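Local coordinates for bifunctional GH43-CE protein (Bacteroides eggerthii, PDB 6MLY) that probably acts on xylan as a family 43 beta-xylosidase and carries a carbohydrate esterase domain on the same chain, at residues G117-F121 and T135-Y141; M390-A396 and Q407-V412. One frame throughout, in Å; residues are numbered along the deposited sequence.

In the fold
From the N terminus the chain first builds the glycoside hydrolase family 43 domain. There contact 1 closes the hairpin of strands 118-124 and 133-137, joining the outermost strand of a four-stranded antiparallel sheet to its inner neighbour and running on into the loop toward D143. The chain then enters the concanavalin A-like domain, where contact 2 closes a second hairpin, strands 395-401 and 406-411, inside a larger antiparallel sheet. The two contacts follow in series and neither nest nor cross. Their centres lie about 41 Å apart and their nearest atoms about 29 Å, and each joins neighbouring strands within its own domain. The esterase domain follows both.

Contact 1. Residues G117-F121 and T135-Y141; sequences GKTYF and TEFSPAY
The hydroxyl of T119 is gripped twice by the chain that leaves the partner strand. T119 OG1 gives its hydrogen to a lone pair of P139 O at 2.9 Å, in the carbonyl plane, and accepts the backbone N-H of Y141, whose N lies 3.1 Å from T119 OG1. It also sits at the edge of the Y141 ring. With chi1 at -60°, OG1 stands beside the T119 backbone N and opposite its carbonyl carbon, which turns it toward this loop. The cis peptide before P139 probably helps bend the chain back toward T119. A valine in place of T119 would probably leave P139 O and Y141 N without this shared partner and set the loop free to shift. Behind the turn, strands 118-121 and 135-137 run antiparallel. T119 N to F137 O is nearly straight at 2.7 Å, and F137 N returns a bond to T119 O; F121 and T135 form the second such hydrogen-bonded pair. This is the outer hairpin of a four-stranded sheet, a blade of the five-bladed beta-propeller that characterises family 43; Y141 leads toward D143, predicted to modulate the catalytic acid. On the T119 face, CZ of F137 lies 3.8 Å from F121 CE2, at the edge of the F121 ring, while F121 also meets F146 edge-to-face. T135 OG1, near F121 CB, bonds to L172 O. The other face is more polar. E136 lies alongside Y120 with its carboxylate turned 79° from the ring, and OE1 sits at the ring edge, 3.3 Å from CE2; Y120 OH bonds to T116. E136 OE2 meets K118 NZ at 3.4 Å in a weak salt bridge.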
loop_
_atom_site.group_PDB
_atom_site.type_symbol
_atom_site.label_atom_id
_atom_site.label_comp_id
_atom_site.label_asym_id
_atom_site.label_seq_id
_atom_site.Cartn_x
_atom_site.Cartn_y
_atom_site.Cartn_z
ATOM N N GLY A 117 24.520 -20.751 9.039
ATOM C CA GLY A 117 24.849 -21.975 8.314
ATOM C C GLY A 117 24.712 -23.211 9.187
ATOM O O GLY A 117 25.564 -24.105 9.131
ATOM N N LYS A 118 23.639 -23.249 9.990
ATOM C CA LYS A 118 23.382 -24.323 10.963
ATOM C C LYS A 118 21.972 -24.899 10.763
ATOM O O LYS A 118 21.066 -24.198 10.273
ATOM C CB LYS A 118 23.510 -23.804 12.399
ATOM C CG LYS A 118 24.922 -23.777 12.968
ATOM C CD LYS A 118 24.942 -23.808 14.479
ATOM C CE LYS A 118 26.339 -23.834 15.060
ATOM N NZ LYS A 118 26.424 -24.770 16.207
ATOM N N THR A 119 21.813 -26.172 11.166
ATOM C CA THR A 119 20.528 -26.881 11.233
ATOM C C THR A 119 20.158 -27.099 12.708
ATOM O O THR A 119 20.998 -27.547 13.496
ATOM C CB THR A 119 20.592 -28.200 10.452
ATOM O OG1 THR A 119 20.909 -27.893 9.094
ATOM C CG2 THR A 119 19.301 -28.988 10.496
ATOM N N TYR A 120 18.903 -26.781 13.060
ATOM C CA TYR A 120 18.396 -26.838 14.444
ATOM C C TYR A 120 17.258 -27.863 14.553
ATOM O O TYR A 120 16.421 -27.959 13.663
ATOM C CB TYR A 120 17.911 -25.459 14.897
ATOM C CG TYR A 120 18.948 -24.366 14.817
ATOM C CD1 TYR A 120 19.175 -23.678 13.635
ATOM C CD2 TYR A 120 19.702 -24.013 15.926
ATOM C CE1 TYR A 120 20.126 -22.672 13.552
ATOM C CE2 TYR A 120 20.656 -23.008 15.861
ATOM C CZ TYR A 120 20.868 -22.330 14.672
ATOM O OH TYR A 120 21.806 -21.336 14.602
ATOM N N PHE A 121 17.242 -28.614 15.660
ATOM C CA PHE A 121 16.204 -29.605 15.955
ATOM C C PHE A 121 15.579 -29.293 17.320
ATOM O O PHE A 121 16.292 -29.046 18.296
ATOM C CB PHE A 121 16.774 -31.028 15.934
ATOM C CG PHE A 121 16.674 -31.719 14.598
ATOM C CD1 PHE A 121 15.514 -32.380 14.227
ATOM C CD2 PHE A 121 17.731 -31.690 13.702
ATOM C CE1 PHE A 121 15.419 -33.005 12.993
ATOM C CE2 PHE A 121 17.633 -32.316 12.469
ATOM C CZ PHE A 121 16.477 -32.971 12.116
ATOM N N THR A 135 18.833 -29.095 19.830
ATOM C CA THR A 135 20.134 -29.524 19.321
ATOM C C THR A 135 20.427 -28.732 18.041
ATOM O O THR A 135 19.508 -28.184 17.427
ATOM C CB THR A 135 20.171 -31.046 19.103
ATOM O OG1 THR A 135 19.103 -31.429 18.234
ATOM C CG2 THR A 135 20.057 -31.833 20.390
ATOM N N GLU A 136 21.705 -28.667 17.644
ATOM C CA GLU A 136 22.090 -27.942 16.429
ATOM C C GLU A 136 23.464 -28.402 15.928
ATOM O O GLU A 136 24.284 -28.904 16.695
ATOM C CB GLU A 136 22.074 -26.436 16.685
ATOM C CG GLU A 136 22.918 -25.986 17.865
ATOM C CD GLU A 136 22.727 -24.515 18.203
ATOM O OE1 GLU A 136 21.685 -24.175 18.805
ATOM O OE2 GLU A 136 23.603 -23.708 17.830
ATOM N N PHE A 137 23.691 -28.214 14.623
ATOM C CA PHE A 137 24.904 -28.666 13.948
ATOM C C PHE A 137 24.974 -28.090 12.525
ATOM O O PHE A 137 23.991 -27.529 12.019
ATOM C CB PHE A 137 24.955 -30.195 13.930
ATOM C CG PHE A 137 23.700 -30.886 13.449
ATOM C CD1 PHE A 137 23.496 -31.138 12.099
ATOM C CD2 PHE A 137 22.740 -31.324 14.351
ATOM C CE1 PHE A 137 22.352 -31.790 11.662
ATOM C CE2 PHE A 137 21.598 -31.980 13.913
ATOM C CZ PHE A 137 21.404 -32.207 12.569
ATOM N N SER A 138 26.151 -28.243 11.898
ATOM C CA SER A 138 26.442 -27.739 10.549
ATOM C C SER A 138 26.582 -28.911 9.582
ATOM O O SER A 138 26.853 -30.024 10.020
ATOM C CB SER A 138 27.685 -26.892 10.556
ATOM O OG SER A 138 27.465 -25.694 11.284
ATOM N N PRO A 139 26.395 -28.668 8.276
ATOM C CA PRO A 139 25.978 -27.392 7.706
ATOM C C PRO A 139 24.467 -27.153 7.867
ATOM O O PRO A 139 23.815 -27.781 8.703
ATOM C CB PRO A 139 26.350 -27.496 6.217
ATOM C CG PRO A 139 26.290 -28.978 5.936
ATOM C CD PRO A 139 26.767 -29.619 7.221
ATOM N N ALA A 140 23.940 -26.209 7.086
ATOM C CA ALA A 140 22.515 -26.100 6.837
ATOM C C ALA A 140 22.149 -27.059 5.698
ATOM O O ALA A 140 22.723 -26.976 4.613
ATOM C CB ALA A 140 22.159 -24.670 6.500
ATOM N N TYR A 141 21.218 -27.982 5.962
ATOM C CA TYR A 141 20.704 -28.873 4.929
ATOM C C TYR A 141 19.480 -28.205 4.285
ATOM O O TYR A 141 18.491 -27.904 4.953
ATOM C CB TYR A 141 20.430 -30.259 5.516
ATOM C CG TYR A 141 21.651 -30.973 6.046
ATOM C CD1 TYR A 141 22.318 -31.928 5.290
ATOM C CD2 TYR A 141 22.137 -30.705 7.317
ATOM C CE1 TYR A 141 23.437 -32.590 5.777
ATOM C CE2 TYR A 141 23.252 -31.360 7.821
ATOM C CZ TYR A 141 23.904 -32.304 7.047
ATOM O OH TYR A 141 25.007 -32.929 7.552
#

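Contact 2. Residues M390-A396 and Q407-V412; sequences MKEGDFA and QVGVKV
The buried ring of F395 is the closely packed part of this contact, and the partly exposed chain of K411 folds over one of its faces. CE of K411 stands almost over the ring centre, 4.2 Å from the F395 centroid and 10° off the normal. Bends at chi3 and chi4 carry NZ out past the CD2 side of the ring, in an off-centre cation-pi contact. The ring's rim is lined by the other strand: the G409 backbone comes in plane beside CE1, at 3.9 Å from G409 C, and Q407 brings OE1 to the edge near CE2. The Q407 amide is turned 71° from the ring, so the two flat groups do not stack, and its NE2 has a weak bond to Y494 OH. CG anti to the backbone N (chi1 -174°) swings the F395 ring across toward the other strand. On the opposite face of the sheet from F395, M390 crosses V410 at about a right angle, CE meeting V410 CB at 3.7 Å. Among the backbone bonds, only V410 N to A396 O, 3.2 Å, is not weak, though its donor stands above the carbonyl plane. Toward V412 the pairing slackens. The type II turn K391-D394 carries the chain past V412, with G393 at its positive-phi position, and the bonds G393 N to V412 O and V412 N to D394 O are both weak. V412 rests on K391 O and, through CG2, on M390 CB, while E392 is exposed and the chain just beyond V412 is not modelled. Strand 406-411 is held between 395-401 and 418-423 in one sheet of the concanavalin A-like sandwich; V410 packs on V442 and F444 of strand 441-449 in the facing sheet, and F395 leans on V422 and, edge-to-face, on F492.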
loop_
_atom_site.group_PDB
_atom_site.type_symbol
_atom_site.label_atom_id
_atom_site.label_comp_id
_atom_site.label_asym_id
_atom_site.label_seq_id
_atom_site.Cartn_x
_atom_site.Cartn_y
_atom_site.Cartn_z
ATOM N N MET A 390 8.798 11.791 23.176
ATOM C CA MET A 390 9.696 11.914 22.026
ATOM C C MET A 390 10.694 13.062 22.221
ATOM O O MET A 390 10.407 14.049 22.909
ATOM C CB MET A 390 8.904 12.165 20.741
ATOM C CG MET A 390 8.021 11.006 20.347
ATOM S SD MET A 390 7.658 11.038 18.586
ATOM C CE MET A 390 6.110 10.137 18.577
ATOM N N LYS A 391 11.857 12.916 21.571
ATOM C CA LYS A 391 12.966 13.862 21.644
ATOM C C LYS A 391 13.349 14.334 20.231
ATOM O O LYS A 391 12.869 13.787 19.228
ATOM C CB LYS A 391 14.147 13.209 22.369
ATOM C CG LYS A 391 13.927 13.010 23.862
ATOM C CD LYS A 391 15.154 12.535 24.619
ATOM C CE LYS A 391 14.825 12.058 26.020
ATOM N NZ LYS A 391 15.948 11.315 26.641
ATOM N N GLU A 392 14.206 15.364 20.181
ATOM C CA GLU A 392 14.715 15.966 18.946
ATOM C C GLU A 392 15.258 14.872 18.018
ATOM O O GLU A 392 16.289 14.258 18.307
ATOM C CB GLU A 392 15.817 16.977 19.277
ATOM C CG GLU A 392 16.349 17.739 18.070
ATOM C CD GLU A 392 15.416 18.794 17.495
ATOM O OE1 GLU A 392 14.376 19.071 18.126
ATOM O OE2 GLU A 392 15.735 19.344 16.418
ATOM N N GLY A 393 14.543 14.633 16.911
ATOM C CA GLY A 393 15.009 13.773 15.821
ATOM C C GLY A 393 14.407 12.374 15.842
ATOM O O GLY A 393 14.681 11.580 14.937
ATOM N N ASP A 394 13.595 12.061 16.862
ATOM C CA ASP A 394 12.945 10.746 16.964
ATOM C C ASP A 394 11.780 10.692 15.966
ATOM O O ASP A 394 11.262 11.727 15.541
ATOM C CB ASP A 394 12.484 10.438 18.395
ATOM C CG ASP A 394 13.628 10.295 19.418
ATOM O OD1 ASP A 394 14.786 10.548 19.022
ATOM O OD2 ASP A 394 13.351 9.919 20.607
ATOM N N PHE A 395 11.386 9.468 15.603
ATOM C CA PHE A 395 10.376 9.228 14.581
ATOM C C PHE A 395 9.625 7.937 14.923
ATOM O O PHE A 395 10.203 6.866 14.855
ATOM C CB PHE A 395 11.053 9.176 13.208
ATOM C CG PHE A 395 10.134 9.077 12.016
ATOM C CD1 PHE A 395 8.805 9.475 12.085
ATOM C CD2 PHE A 395 10.620 8.618 10.802
ATOM C CE1 PHE A 395 7.979 9.386 10.974
ATOM C CE2 PHE A 395 9.794 8.529 9.693
ATOM C CZ PHE A 395 8.475 8.915 9.779
ATOM N N ALA A 396 8.344 8.062 15.292
ATOM C CA ALA A 396 7.551 6.948 15.818
ATOM C C ALA A 396 6.145 6.965 15.215
ATOM O O ALA A 396 5.432 7.946 15.361
ATOM C CB ALA A 396 7.483 7.040 17.320
ATOM N N GLN A 407 5.899 4.781 5.705
ATOM C CA GLN A 407 5.764 5.223 7.097
ATOM C C GLN A 407 4.631 6.244 7.214
ATOM O O GLN A 407 4.177 6.791 6.220
ATOM C CB GLN A 407 7.071 5.846 7.593
ATOM C CG GLN A 407 8.218 4.849 7.672
ATOM C CD GLN A 407 9.535 5.500 8.023
ATOM O OE1 GLN A 407 9.993 6.430 7.356
ATOM N NE2 GLN A 407 10.167 4.991 9.071
ATOM N N VAL A 408 4.182 6.454 8.454
ATOM C CA VAL A 408 3.353 7.585 8.853
ATOM C C VAL A 408 3.469 7.717 10.375
ATOM O O VAL A 408 3.142 6.767 11.097
ATOM C CB VAL A 408 1.885 7.439 8.404
ATOM C CG1 VAL A 408 1.179 6.269 9.072
ATOM C CG2 VAL A 408 1.107 8.725 8.635
ATOM N N GLY A 409 3.954 8.874 10.848
ATOM C CA GLY A 409 4.290 9.054 12.263
ATOM C C GLY A 409 4.609 10.494 12.632
ATOM O O GLY A 409 4.613 11.389 11.784
ATOM N N VAL A 410 4.886 10.696 13.924
ATOM C CA VAL A 410 5.213 11.992 14.499
ATOM C C VAL A 410 6.735 12.116 14.609
ATOM O O VAL A 410 7.350 11.534 15.492
ATOM C CB VAL A 410 4.530 12.174 15.869
ATOM C CG1 VAL A 410 5.069 13.382 16.625
ATOM C CG2 VAL A 410 3.019 12.263 15.722
ATOM N N LYS A 411 7.327 12.886 13.694
ATOM C CA LYS A 411 8.741 13.248 13.735
ATOM C C LYS A 411 8.875 14.584 14.481
ATOM O O LYS A 411 7.942 15.381 14.482
ATOM C CB LYS A 411 9.276 13.320 12.302
ATOM C CG LYS A 411 10.786 13.466 12.150
ATOM C CD LYS A 411 11.214 13.770 10.720
ATOM C CE LYS A 411 11.055 12.601 9.765
ATOM N NZ LYS A 411 12.273 11.756 9.722
ATOM N N VAL A 412 10.028 14.809 15.118
ATOM C CA VAL A 412 10.295 16.036 15.874
ATOM C C VAL A 412 11.511 16.733 15.255
ATOM O O VAL A 412 12.595 16.152 15.183
ATOM C CB VAL A 412 10.509 15.745 17.373
ATOM C CG1 VAL A 412 10.766 17.018 18.166
ATOM C CG2 VAL A 412 9.339 14.978 17.970
#